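Local coordinates for putative epoxide hydrolase protein (Klebsiella pneumoniae subsp. pneumoniae, PDB 5BOV) that probably acts as a hydrolase of the alpha/beta fold, perhaps on epoxides or monoacylglycerols, though its true substrate is uncertain, at residues 155-160 and 176-181; 169-174 and 211-216; 274-279 and 298-303. One frame throughout, in Å; residues are numbered along the deposited sequence. Where two conformers were deposited one is given.

Contact 1: residues 155-160 and 176-181; sequences SWWYQF and HDFAKF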
loop_
_atom_site.group_PDB
_atom_site.type_symbol
_atom_site.label_atom_id
_atom_site.label_comp_id
_atom_site.label_asym_id
_atom_site.label_seq_id
_atom_site.Cartn_x
_atom_site.Cartn_y
_atom_site.Cartn_z
ATOM N N SER A 155 -13.830 -12.919 -6.916
ATOM C CA SER A 155 -13.328 -11.938 -5.929
ATOM C C SER A 155 -12.221 -11.023 -6.488
ATOM O O SER A 155 -12.040 -9.921 -5.981
ATOM C CB SER A 155 -12.829 -12.676 -4.660
ATOM O OG SER A 155 -11.451 -13.185 -4.788
ATOM N N TRP A 156 -11.487 -11.438 -7.473
ATOM C CA TRP A 156 -10.472 -10.610 -8.181
ATOM C C TRP A 156 -10.997 -9.998 -9.545
ATOM O O TRP A 156 -10.196 -9.572 -10.377
ATOM C CB TRP A 156 -9.256 -11.443 -8.542
ATOM C CG TRP A 156 -8.309 -11.689 -7.489
ATOM C CD1 TRP A 156 -8.072 -12.903 -6.829
ATOM C CD2 TRP A 156 -7.303 -10.802 -7.083
ATOM N NE1 TRP A 156 -7.001 -12.749 -5.970
ATOM C CE2 TRP A 156 -6.556 -11.450 -6.064
ATOM C CE3 TRP A 156 -7.017 -9.459 -7.405
ATOM C CZ2 TRP A 156 -5.490 -10.818 -5.413
ATOM C CZ3 TRP A 156 -5.957 -8.820 -6.757
ATOM C CH2 TRP A 156 -5.202 -9.513 -5.776
ATOM N N TRP A 157 -12.291 -9.930 -9.703
ATOM C CA TRP A 157 -12.940 -9.645 -11.022
ATOM C C TRP A 157 -12.333 -8.411 -11.725
ATOM O O TRP A 157 -12.136 -8.401 -12.922
ATOM C CB TRP A 157 -14.438 -9.503 -10.904
ATOM C CG TRP A 157 -14.920 -8.309 -10.238
ATOM C CD1 TRP A 157 -14.949 -8.085 -8.901
ATOM C CD2 TRP A 157 -15.407 -7.113 -10.878
ATOM N NE1 TRP A 157 -15.432 -6.823 -8.674
ATOM C CE2 TRP A 157 -15.678 -6.191 -9.864
ATOM C CE3 TRP A 157 -15.594 -6.728 -12.217
ATOM C CZ2 TRP A 157 -16.222 -4.920 -10.131
ATOM C CZ3 TRP A 157 -16.098 -5.460 -12.482
ATOM C CH2 TRP A 157 -16.393 -4.575 -11.428
ATOM N N TYR A 158 -12.095 -7.375 -10.917
ATOM C CA TYR A 158 -11.678 -6.114 -11.443
ATOM C C TYR A 158 -10.328 -6.165 -12.135
ATOM O O TYR A 158 -10.099 -5.413 -13.052
ATOM C CB TYR A 158 -11.679 -5.015 -10.341
ATOM C CG TYR A 158 -10.898 -5.420 -9.108
ATOM C CD1 TYR A 158 -11.541 -6.117 -8.051
ATOM C CD2 TYR A 158 -9.555 -5.151 -9.015
ATOM C CE1 TYR A 158 -10.813 -6.528 -6.931
ATOM C CE2 TYR A 158 -8.839 -5.559 -7.935
ATOM C CZ TYR A 158 -9.490 -6.258 -6.900
ATOM O OH TYR A 158 -8.729 -6.614 -5.806
ATOM N N GLN A 159 -9.432 -7.067 -11.737
ATOM C CA GLN A 159 -8.138 -7.080 -12.356
ATOM C C GLN A 159 -8.281 -7.554 -13.785
ATOM O O GLN A 159 -7.585 -7.102 -14.696
ATOM C CB GLN A 159 -7.130 -7.927 -11.576
ATOM C CG GLN A 159 -7.178 -9.428 -11.697
ATOM C CD GLN A 159 -6.059 -10.111 -10.871
ATOM O OE1 GLN A 159 -5.105 -9.456 -10.413
ATOM N NE2 GLN A 159 -6.198 -11.359 -10.652
ATOM N N PHE A 160 -9.194 -8.476 -13.989
ATOM C CA PHE A 160 -9.502 -8.969 -15.376
ATOM C C PHE A 160 -10.256 -7.927 -16.200
ATOM O O PHE A 160 -9.902 -7.719 -17.404
ATOM C CB PHE A 160 -10.240 -10.282 -15.392
ATOM C CG PHE A 160 -9.615 -11.306 -14.476
ATOM C CD1 PHE A 160 -8.408 -11.898 -14.812
ATOM C CD2 PHE A 160 -10.254 -11.680 -13.314
ATOM C CE1 PHE A 160 -7.785 -12.792 -13.951
ATOM C CE2 PHE A 160 -9.631 -12.558 -12.443
ATOM C CZ PHE A 160 -8.413 -13.125 -12.772
ATOM N N HIS A 176 -14.929 7.444 -9.688
ATOM C CA HIS A 176 -15.547 7.573 -8.401
ATOM C C HIS A 176 -16.485 6.447 -8.042
ATOM O O HIS A 176 -16.441 5.814 -6.971
ATOM C CB HIS A 176 -16.324 8.969 -8.428
ATOM C CG HIS A 176 -17.014 9.307 -7.167
ATOM N ND1 HIS A 176 -18.175 8.699 -6.747
ATOM C CD2 HIS A 176 -16.711 10.233 -6.223
ATOM C CE1 HIS A 176 -18.557 9.224 -5.590
ATOM N NE2 HIS A 176 -17.691 10.160 -5.270
ATOM N N ASP A 177 -17.463 6.163 -8.901
ATOM C CA ASP A 177 -18.396 5.090 -8.652
ATOM C C ASP A 177 -17.764 3.696 -8.579
ATOM O O ASP A 177 -18.190 2.846 -7.832
ATOM C CB ASP A 177 -19.518 5.066 -9.688
ATOM C CG ASP A 177 -20.434 6.311 -9.593
ATOM O OD1 ASP A 177 -20.411 7.029 -8.573
ATOM O OD2 ASP A 177 -21.152 6.523 -10.612
ATOM N N PHE A 178 -16.767 3.498 -9.408
ATOM C CA PHE A 178 -16.098 2.202 -9.485
ATOM C C PHE A 178 -15.303 1.967 -8.187
ATOM O O PHE A 178 -15.499 0.929 -7.535
ATOM C CB PHE A 178 -15.185 2.111 -10.710
ATOM C CG PHE A 178 -14.745 0.700 -11.002
ATOM C CD1 PHE A 178 -13.817 0.045 -10.233
ATOM C CD2 PHE A 178 -15.291 0.006 -12.073
ATOM C CE1 PHE A 178 -13.453 -1.275 -10.481
ATOM C CE2 PHE A 178 -14.906 -1.310 -12.325
ATOM C CZ PHE A 178 -14.030 -1.978 -11.521
ATOM N N ALA A 179 -14.564 2.979 -7.757
ATOM C CA ALA A 179 -13.793 2.815 -6.523
ATOM C C ALA A 179 -14.743 2.653 -5.348
ATOM O O ALA A 179 -14.458 1.873 -4.425
ATOM C CB ALA A 179 -12.850 3.999 -6.303
ATOM N N LYS A 180 -15.848 3.387 -5.320
ATOM C CA LYS A 180 -16.745 3.257 -4.182
ATOM C C LYS A 180 -17.359 1.844 -4.103
ATOM O O LYS A 180 -17.504 1.283 -3.049
ATOM C CB LYS A 180 -17.887 4.318 -4.235
ATOM C CG LYS A 180 -18.666 4.437 -2.927
ATOM C CD LYS A 180 -19.683 5.592 -3.085
ATOM C CE LYS A 180 -20.249 6.003 -1.741
ATOM N NZ LYS A 180 -21.166 7.170 -1.848
ATOM N N PHE A 181 -17.730 1.289 -5.274
ATOM C CA PHE A 181 -18.207 -0.061 -5.319
ATOM C C PHE A 181 -17.163 -1.067 -4.792
ATOM O O PHE A 181 -17.481 -1.948 -3.993
ATOM C CB PHE A 181 -18.617 -0.343 -6.777
ATOM C CG PHE A 181 -19.265 -1.675 -6.995
ATOM C CD1 PHE A 181 -20.600 -1.869 -6.729
ATOM C CD2 PHE A 181 -18.546 -2.706 -7.467
ATOM C CE1 PHE A 181 -21.221 -3.109 -6.954
ATOM C CE2 PHE A 181 -19.111 -3.919 -7.689
ATOM C CZ PHE A 181 -20.432 -4.149 -7.386
#
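Trp157 meets Phe178 and Phe181 where two helices of the all-helical region of this alpha/beta hydrolase pack together, the region inserted between strands 127-133 and 247-252 and probably the cap (lid) of the family. The segments are joined entirely by apolar contacts between aromatic side chains, and they bury 160 Å² in all.

The aromatic pair comes first. Trp157 and Phe178 reach for each other from opposite directions, and the far corner of the indole does the touching: Trp157 CH2 lies 3.5 Å from Phe178 CZ and 3.7 Å from Phe178 CE2. The planes are inclined at 34° with centroids 5.4 Å apart, an oblique meeting. Trp157 carries CG between its backbone N and carbonyl carbon (chi1 71°), which swings the indole toward 176-181, while its NE1 hydrogen-bonds to Gln185 OE1 further along the same partner helix.

Methylene packing is the second kind. Tyr158 CB covers the centre of one Trp157 face and also sits at the edge of the Phe178 ring, 4.0 Å from Phe178 CZ; the phenol itself turns away to meet the Trp40 ring.

Phe181, one helical turn after Phe178, supplies the third contact: Trp157 CZ2 lies at the edge of the Phe181 ring, 3.9 Å from Phe181 CE2.

Contact 2: residues 169-174 and 211-216; sequences AGYRQN and AITISN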
loop_
_atom_site.group_PDB
_atom_site.type_symbol
_atom_site.label_atom_id
_atom_site.label_comp_id
_atom_site.label_asym_id
_atom_site.label_seq_id
_atom_site.Cartn_x
_atom_site.Cartn_y
_atom_site.Cartn_z
ATOM N N ALA A 169 -11.419 2.099 -20.075
ATOM C CA ALA A 169 -12.392 3.135 -20.316
ATOM C C ALA A 169 -13.440 3.271 -19.186
ATOM O O ALA A 169 -13.798 4.377 -18.816
ATOM C CB ALA A 169 -13.098 2.889 -21.682
ATOM N N GLY A 170 -13.905 2.149 -18.662
ATOM C CA GLY A 170 -14.831 2.146 -17.563
ATOM C C GLY A 170 -14.236 2.804 -16.329
ATOM O O GLY A 170 -14.892 3.599 -15.641
ATOM N N TYR A 171 -12.986 2.472 -16.052
ATOM C CA TYR A 171 -12.363 3.006 -14.828
ATOM C C TYR A 171 -12.149 4.482 -14.967
ATOM O O TYR A 171 -12.279 5.239 -14.010
ATOM C CB TYR A 171 -11.096 2.226 -14.428
ATOM C CG TYR A 171 -10.649 2.533 -12.994
ATOM C CD1 TYR A 171 -11.522 2.290 -11.922
ATOM C CD2 TYR A 171 -9.410 3.069 -12.734
ATOM C CE1 TYR A 171 -11.137 2.640 -10.629
ATOM C CE2 TYR A 171 -9.008 3.424 -11.445
ATOM C CZ TYR A 171 -9.860 3.182 -10.404
ATOM O OH TYR A 171 -9.537 3.525 -9.098
ATOM N N ARG A 172 -11.774 4.894 -16.165
ATOM C CA ARG A 172 -11.563 6.335 -16.442
ATOM C C ARG A 172 -12.865 7.107 -16.423
ATOM O O ARG A 172 -12.938 8.203 -15.859
ATOM C CB ARG A 172 -10.855 6.551 -17.755
ATOM C CG ARG A 172 -10.625 8.027 -18.095
ATOM C CD ARG A 172 -9.656 8.187 -19.227
ATOM N NE ARG A 172 -8.295 8.002 -18.758
ATOM C CZ ARG A 172 -7.450 7.060 -19.155
ATOM N NH1 ARG A 172 -7.777 6.141 -20.059
ATOM N NH2 ARG A 172 -6.228 7.062 -18.621
ATOM N N GLN A 173 -13.896 6.594 -17.066
ATOM C CA GLN A 173 -15.170 7.319 -17.092
ATOM C C GLN A 173 -15.911 7.350 -15.735
ATOM O O GLN A 173 -16.686 8.277 -15.472
ATOM C CB GLN A 173 -16.104 6.681 -18.092
ATOM C CG GLN A 173 -15.648 6.911 -19.508
ATOM C CD GLN A 173 -16.552 6.170 -20.503
ATOM O OE1 GLN A 173 -17.750 5.894 -20.230
ATOM N NE2 GLN A 173 -15.972 5.792 -21.626
ATOM N N ASN A 174 -15.743 6.285 -14.950
ATOM C CA ASN A 174 -16.551 5.992 -13.778
ATOM C C ASN A 174 -15.622 5.811 -12.522
ATOM O O ASN A 174 -16.026 5.037 -11.670
ATOM C CB ASN A 174 -17.359 4.648 -13.944
ATOM C CG ASN A 174 -18.272 4.661 -15.170
ATOM O OD1 ASN A 174 -18.866 5.699 -15.472
ATOM N ND2 ASN A 174 -18.402 3.509 -15.875
ATOM N N ALA A 211 -3.927 5.271 -15.344
ATOM C CA ALA A 211 -2.833 4.605 -15.997
ATOM C C ALA A 211 -2.098 3.695 -15.002
ATOM O O ALA A 211 -1.723 2.561 -15.327
ATOM C CB ALA A 211 -1.878 5.596 -16.621
ATOM N N ILE A 212 -1.859 4.190 -13.783
ATOM C CA ILE A 212 -1.129 3.412 -12.762
ATOM C C ILE A 212 -1.946 2.193 -12.355
ATOM O O ILE A 212 -1.380 1.075 -12.182
ATOM C CB ILE A 212 -0.760 4.276 -11.542
ATOM C CG1 ILE A 212 0.233 5.352 -11.950
ATOM C CG2 ILE A 212 -0.180 3.427 -10.407
ATOM C CD1 ILE A 212 1.559 4.864 -12.473
ATOM N N THR A 213 -3.253 2.373 -12.165
ATOM C CA THR A 213 -4.115 1.283 -11.789
ATOM C C THR A 213 -4.063 0.176 -12.861
ATOM O O THR A 213 -3.869 -1.029 -12.556
ATOM C CB THR A 213 -5.540 1.758 -11.632
ATOM O OG1 THR A 213 -5.609 2.682 -10.532
ATOM C CG2 THR A 213 -6.519 0.611 -11.324
ATOM N N ILE A 214 -4.289 0.556 -14.110
ATOM C CA ILE A 214 -4.352 -0.456 -15.196
ATOM C C ILE A 214 -2.993 -1.152 -15.339
ATOM O O ILE A 214 -2.919 -2.388 -15.522
ATOM C CB ILE A 214 -4.760 0.230 -16.512
ATOM C CG1 ILE A 214 -6.154 0.812 -16.412
ATOM C CG2 ILE A 214 -4.644 -0.692 -17.718
ATOM C CD1 ILE A 214 -7.242 -0.053 -15.914
ATOM N N SER A 215 -1.927 -0.362 -15.279
ATOM C CA SER A 215 -0.586 -0.906 -15.333
ATOM C C SER A 215 -0.340 -1.910 -14.184
ATOM O O SER A 215 0.229 -2.994 -14.396
ATOM C CB SER A 215 0.482 0.172 -15.307
ATOM O OG SER A 215 1.801 -0.375 -15.256
ATOM N N ASN A 216 -0.664 -1.522 -12.957
ATOM C CA ASN A 216 -0.509 -2.424 -11.807
ATOM C C ASN A 216 -1.127 -3.803 -12.065
ATOM O O ASN A 216 -0.450 -4.825 -11.856
ATOM C CB ASN A 216 -1.092 -1.783 -10.532
ATOM C CG ASN A 216 -1.016 -2.698 -9.342
ATOM O OD1 ASN A 216 -0.061 -2.664 -8.570
ATOM N ND2 ASN A 216 -2.048 -3.517 -9.152
HETATM O O HOH W 1 -4.307 7.984 -16.219
#
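Tyr171 and Thr213 make the side-chain contact between helices 165-173 and 209-220, both part of the helical region that is the probable cap of this alpha/beta hydrolase. The CA atoms of Tyr171 and Ile214, 8.7 Å apart, mark one of the closest backbone approaches of the two segments.

Start at Tyr171 CB, which points toward the other helix. With CG opposite the backbone N (chi1 -165°), the ring is carried toward helix 209-220 and meets the Thr213 side chain at about a right angle. Beyond CG, the CD1 side of the ring turns to Phe178, whereas the CD2 side takes the contact with helix 209-220. Tyr171 CD2 is 4.0 Å from Thr213 CG2. One atom further out, Tyr171 CE2 touches both branches of the threonine, Thr213 OG1 at 3.6 Å and Thr213 CG2 at 3.8 Å, an oblique van der Waals approach. At the tip, Tyr171 OH hydrogen-bonds to His209 NE2, one turn before Thr213, so the ring is held at its far end as well as along its flank. Thr213 OG1 is engaged within its own helix, bonding to the carbonyl O of His209; this fixes the hydroxyl branch beside CE2 and leaves CG2 to pack against CD2 and CE2.

A water-mediated link runs next to this contact. Arg172 bends at its third torsion (chi3 -78°) to bring its guanidinium near the other helix, while NH1 is paired with Glu168. The water accepts from Arg172 NH2 at 3.2 Å, lying in the guanidinium plane, and from the backbone N of Ala211 at 2.9 Å.

Contact 3: residues 274-279 and 298-303; sequences EHRDLP and VVDADR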
loop_
_atom_site.group_PDB
_atom_site.type_symbol
_atom_site.label_atom_id
_atom_site.label_comp_id
_atom_site.label_asym_id
_atom_site.label_seq_id
_atom_site.Cartn_x
_atom_site.Cartn_y
_atom_site.Cartn_z
ATOM N N GLU A 274 4.678 -12.016 14.700
ATOM C CA GLU A 274 3.390 -12.252 15.340
ATOM C C GLU A 274 2.316 -12.011 14.308
ATOM O O GLU A 274 2.460 -11.072 13.490
ATOM C CB GLU A 274 3.231 -11.286 16.493
ATOM C CG GLU A 274 1.977 -11.545 17.294
ATOM C CD GLU A 274 1.679 -10.524 18.401
ATOM O OE1 GLU A 274 2.599 -9.837 18.827
ATOM O OE2 GLU A 274 0.491 -10.482 18.783
ATOM N N HIS A 275 1.315 -12.851 14.324
ATOM C CA HIS A 275 0.128 -12.628 13.522
ATOM C C HIS A 275 -1.056 -12.240 14.418
ATOM O O HIS A 275 -1.271 -12.869 15.467
ATOM C CB HIS A 275 -0.290 -13.878 12.719
ATOM C CG HIS A 275 -1.532 -13.615 11.940
ATOM N ND1 HIS A 275 -1.562 -12.755 10.868
ATOM C CD2 HIS A 275 -2.819 -13.997 12.142
ATOM C CE1 HIS A 275 -2.786 -12.589 10.446
ATOM N NE2 HIS A 275 -3.586 -13.340 11.215
ATOM N N ARG A 276 -1.856 -11.273 13.987
ATOM C CA ARG A 276 -3.069 -10.862 14.721
ATOM C C ARG A 276 -4.275 -10.794 13.844
ATOM O O ARG A 276 -4.309 -10.064 12.837
ATOM C CB ARG A 276 -2.976 -9.470 15.335
ATOM C CG ARG A 276 -1.884 -9.377 16.302
ATOM C CD ARG A 276 -1.835 -8.018 16.942
ATOM N NE ARG A 276 -0.759 -8.090 17.855
ATOM C CZ ARG A 276 -0.299 -7.039 18.479
ATOM N NH1 ARG A 276 -0.833 -5.813 18.298
ATOM N NH2 ARG A 276 0.700 -7.244 19.295
ATOM N N ASP A 277 -5.286 -11.558 14.235
ATOM C CA ASP A 277 -6.600 -11.470 13.619
ATOM C C ASP A 277 -7.293 -10.376 14.357
ATOM O O ASP A 277 -7.496 -10.490 15.622
ATOM C CB ASP A 277 -7.356 -12.810 13.691
ATOM C CG ASP A 277 -6.784 -13.863 12.747
ATOM O OD1 ASP A 277 -6.425 -13.513 11.592
ATOM O OD2 ASP A 277 -6.464 -14.978 13.186
ATOM N N LEU A 278 -7.772 -9.389 13.666
ATOM C CA LEU A 278 -8.498 -8.317 14.317
ATOM C C LEU A 278 -9.991 -8.683 14.445
ATOM O O LEU A 278 -10.622 -8.899 13.454
ATOM C CB LEU A 278 -8.373 -7.039 13.538
ATOM C CG LEU A 278 -6.933 -6.530 13.379
ATOM C CD1 LEU A 278 -6.913 -5.275 12.523
ATOM C CD2 LEU A 278 -6.275 -6.279 14.721
ATOM N N PRO A 279 -10.521 -8.691 15.648
ATOM C CA PRO A 279 -11.985 -9.029 15.739
ATOM C C PRO A 279 -12.849 -7.898 15.196
ATOM O O PRO A 279 -12.401 -6.733 15.302
ATOM C CB PRO A 279 -12.197 -9.177 17.226
ATOM C CG PRO A 279 -11.177 -8.308 17.878
ATOM C CD PRO A 279 -9.968 -8.235 16.921
ATOM N N VAL A 298 1.548 -1.088 15.247
ATOM C CA VAL A 298 2.784 -0.365 14.888
ATOM C C VAL A 298 3.671 -0.208 16.124
ATOM O O VAL A 298 4.852 -0.483 16.047
ATOM C CB VAL A 298 2.482 1.041 14.261
ATOM C CG1 VAL A 298 3.743 1.862 14.102
ATOM C CG2 VAL A 298 1.774 0.886 12.889
ATOM N N VAL A 299 3.075 0.169 17.244
ATOM C CA VAL A 299 3.851 0.322 18.501
ATOM C C VAL A 299 4.476 -1.059 18.892
ATOM O O VAL A 299 5.671 -1.141 19.234
ATOM C CB VAL A 299 2.974 0.827 19.640
ATOM C CG1 VAL A 299 3.700 0.702 20.953
ATOM C CG2 VAL A 299 2.532 2.259 19.336
ATOM N N ASP A 300 3.676 -2.113 18.804
ATOM C CA ASP A 300 4.128 -3.461 19.164
ATOM C C ASP A 300 5.204 -3.970 18.241
ATOM O O ASP A 300 6.184 -4.535 18.687
ATOM C CB ASP A 300 2.980 -4.419 19.241
ATOM C CG ASP A 300 2.020 -4.123 20.374
ATOM O OD1 ASP A 300 2.328 -3.344 21.329
ATOM O OD2 ASP A 300 0.917 -4.700 20.374
ATOM N N ALA A 301 5.069 -3.711 16.941
ATOM C CA ALA A 301 6.105 -4.154 16.018
ATOM C C ALA A 301 7.407 -3.393 16.219
ATOM O O ALA A 301 8.499 -3.971 16.109
ATOM C CB ALA A 301 5.601 -4.011 14.579
ATOM N N ASP A 302 7.295 -2.117 16.588
ATOM C CA ASP A 302 8.454 -1.285 16.827
ATOM C C ASP A 302 9.299 -1.776 18.055
ATOM O O ASP A 302 10.482 -1.412 18.141
ATOM C CB ASP A 302 7.972 0.185 17.046
ATOM C CG ASP A 302 9.095 1.134 17.364
ATOM O OD1 ASP A 302 9.990 1.462 16.508
ATOM O OD2 ASP A 302 9.065 1.665 18.519
ATOM N N ARG A 303 8.674 -2.521 18.955
ATOM C CA ARG A 303 9.400 -3.161 20.042
ATOM C C ARG A 303 9.614 -4.651 19.998
ATOM O O ARG A 303 10.314 -5.173 20.876
ATOM C CB ARG A 303 8.797 -2.757 21.386
ATOM C CG ARG A 303 7.356 -3.180 21.637
ATOM C CD ARG A 303 6.880 -2.846 23.045
ATOM N NE ARG A 303 7.949 -3.352 23.879
ATOM C CZ ARG A 303 8.019 -4.643 24.255
ATOM N NH1 ARG A 303 6.973 -5.522 24.035
ATOM N NH2 ARG A 303 9.114 -5.044 24.891
#
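A surface salt-bridge network of Glu274, Arg276 and Asp300 fastens strand 273-278 to helix 291-303. Arg276 is the middle member, reaching over to Asp300 on the helix and back to Glu274 on its own strand; the bonds given here belong to one of its two modelled conformers. Its chain is extended from CG to NE, and the guanidinium meets Asp300 end-on: NH1 and NH2 both donate to a single oxygen, Asp300 OD2. The bond from Arg276 NH2 to Asp300 OD2 is 2.8 Å long with an angle of 147° at the hydrogen, and that from Arg276 NH1 to the same oxygen is 2.9 Å and more bent, at 137°. Asp300 OD2 lies near the guanidinium plane and receives both donors on its anti side, with the two planar groups turned 75° from one another. The other carboxylate oxygen, Asp300 OD1, is engaged by Gln296 NE2, one turn earlier on the helix.

In the alpha/beta hydrolase fold, this strand is the outermost on its side of the central sheet, bonded along its inner edge to strand 247-252, and the C-terminal helix packs against the sheet. Asp300 itself also touches Ile248 of that neighbouring strand.

Glu274 and Arg276, two residues apart, put their side chains on the same face of the strand. Arg276 NE donates almost straight to Glu274 OE2 at 2.9 Å, entering from above the carboxylate plane, and weaker bonds from NH2 reach both Glu274 oxygens. In this conformer acids occupy two edges of the guanidinium, and its positive charge probably offsets the repulsion between Glu274 OE1 and Asp300 OD2, 5.6 Å apart.

From the N terminus, the chain runs through most of the central sheet before entering the helical region after strand 127-133. Contact 1 opens there at 155-160 and closes at 176-181, joining helices 157-162 and 175-186. Contact 2 opens inside that loop, at 169-174, and closes beyond it at 211-216, so the two cross. They also touch, Phe178 CD1 lying 3.6 Å from Tyr171 CD1, which makes one continuous packing of four helices. The chain then returns to the sheet, where contact 3 closes a short strand-to-helix excursion between 274-279 and 298-303. It stands in series, its centre about 29 Å from that of contact 1 and about 34 Å from that of contact 2.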